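Local structure of tetratricopeptide TPR_2 repeat protein (Thermobaculum terrenum, 5DJS) at residues P418-C422 with A444-T448. The protein belongs to glycosyltransferase family 41, joining tetratricopeptide repeats to a GT-B-type region that binds uridine-5'-diphosphate. The protein carries 1 engineered substitution. Numbering follows the deposited sequence.
With UDP (uridine-5'-diphosphate), chain E.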
# COMPACT_ATOMS: atom_id res chain seq x y z
N PRO A 418 6.47 1.62 13.03
CA PRO A 418 7.65 1.67 12.15
C PRO A 418 7.34 1.73 10.64
O PRO A 418 8.27 1.90 9.84
CB PRO A 418 8.37 0.36 12.48
CG PRO A 418 7.28 -0.56 12.89
CD PRO A 418 6.31 0.29 13.65
N TYR A 419 6.07 1.55 10.26
CA TYR A 419 5.64 1.64 8.87
C TYR A 419 5.17 3.10 8.64
O TYR A 419 4.07 3.51 9.05
CB TYR A 419 4.52 0.62 8.60
CG TYR A 419 4.12 0.34 7.15
CD1 TYR A 419 3.80 1.37 6.26
CD2 TYR A 419 3.97 -0.98 6.69
CE1 TYR A 419 3.39 1.10 4.95
CE2 TYR A 419 3.56 -1.25 5.39
CZ TYR A 419 3.27 -0.20 4.52
OH TYR A 419 2.87 -0.43 3.22
N SER A 420 6.03 3.87 7.97
CA SER A 420 5.73 5.26 7.67
C SER A 420 4.70 5.37 6.57
O SER A 420 4.74 4.61 5.59
CB SER A 420 6.98 6.03 7.23
OG SER A 420 6.60 7.30 6.73
N GLY A 421 3.81 6.34 6.72
CA GLY A 421 2.82 6.63 5.71
C GLY A 421 3.48 7.27 4.49
O GLY A 421 4.68 7.52 4.49
N CYS A 422 2.69 7.51 3.45
CA CYS A 422 3.23 8.06 2.22
C CYS A 422 2.23 9.00 1.60
O CYS A 422 2.44 10.20 1.60
CB CYS A 422 3.61 6.94 1.25
SG CYS A 422 4.19 7.52 -0.35
N ALA A 444 10.90 0.97 4.71
CA ALA A 444 9.47 0.99 5.08
C ALA A 444 9.12 2.11 6.07
O ALA A 444 7.97 2.58 6.07
CB ALA A 444 9.03 -0.36 5.64
N GLY A 445 10.09 2.53 6.89
CA GLY A 445 9.94 3.68 7.79
C GLY A 445 10.55 4.99 7.31
O GLY A 445 11.02 5.79 8.14
N ARG A 446 10.56 5.22 5.99
CA ARG A 446 11.21 6.41 5.39
C ARG A 446 10.45 7.09 4.24
O ARG A 446 10.98 8.01 3.61
CB ARG A 446 12.61 6.04 4.90
CG ARG A 446 13.63 5.89 6.00
CD ARG A 446 14.91 5.28 5.47
NE ARG A 446 15.88 6.31 5.11
CZ ARG A 446 16.89 6.71 5.88
NH1 ARG A 446 17.12 6.20 7.09
NH2 ARG A 446 17.71 7.66 5.42
N ALA A 447 9.23 6.66 3.94
CA ALA A 447 8.47 7.29 2.85
C ALA A 447 8.25 8.79 3.13
O ALA A 447 8.36 9.61 2.22
CB ALA A 447 7.14 6.58 2.63
N THR A 448 7.96 9.13 4.38
CA THR A 448 7.71 10.52 4.77
C THR A 448 9.00 11.26 5.07
O THR A 448 9.15 12.43 4.68
CB THR A 448 6.81 10.62 6.00
OG1 THR A 448 7.32 9.77 7.04
CG2 THR A 448 5.46 10.19 5.68
N1 UDP E . -8.48 7.46 1.97
C2 UDP E . -9.87 7.75 1.85
N3 UDP E . -10.66 7.72 2.95
C4 UDP E . -10.15 7.43 4.16
C5 UDP E . -8.80 7.16 4.32
C6 UDP E . -7.98 7.18 3.20
O2 UDP E . -10.39 8.02 0.75
O4 UDP E . -10.89 7.41 5.15
C1' UDP E . -7.61 7.49 0.78
C2' UDP E . -6.60 8.61 0.93
O2' UDP E . -6.54 9.30 -0.32
C3' UDP E . -5.31 7.91 1.33
C4' UDP E . -5.46 6.48 0.81
O4' UDP E . -6.86 6.28 0.58
O3' UDP E . -4.15 8.53 0.79
C5' UDP E . -4.97 5.37 1.74
O5' UDP E . -3.82 5.73 2.51
PA UDP E . -3.38 4.81 3.77
O1A UDP E . -3.07 3.44 3.22
O2A UDP E . -4.42 4.99 4.84
O3A UDP E . -2.01 5.45 4.37
PB UDP E . -0.67 5.72 3.50
O1B UDP E . -1.10 6.45 2.27
O2B UDP E . 0.14 6.61 4.39
O3B UDP E . -0.07 4.35 3.27
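The diphosphate-binding segment of the C-terminal Rossmann-like half, Pro418 to Cys422, lies in the loop between strand 412-414 and helix 423-430 and rests against the turn that starts helix 447-454. Ser420 is the main contributor. Its backbone N donates to Ala444 O at 3.0 Å, the donor tilted 18° from the carbonyl plane, while its CB rests on Gly445 C at 3.7 Å. With OG anti to the backbone N (chi1 170°), the hydroxyl reaches the first turn of the helix, where it accepts a bond from Thr448 N at 3.3 Å. Ser420 OG also stands 2.6 Å from Thr448 OG1. Both hydroxyls hydrogen-bond to Asp415 OD2, and the other oxygen of that carboxylate, OD1, takes Gly421 N, so one carboxylate bridges the loop and the helix start. Beyond the serine, Ala447 CB packs on Cys422 CB at 3.8 Å, and Ala447 CB and Thr448 CG2 both lie against Gly421 O. On the ligand side, Cys422 N, at the N-cap of helix 423-430, donates to UDP O2B (2.9 Å, 154°). Gly421 lies beside the same phosphate oxygen. Thr423 and Thr424 also bond UDP, and the helix dipole may add to the pull on the phosphate. A backbone N-H at a helix start gripping the terminal phosphate is characteristic of nucleotide-diphosphate sites in GT-B folds.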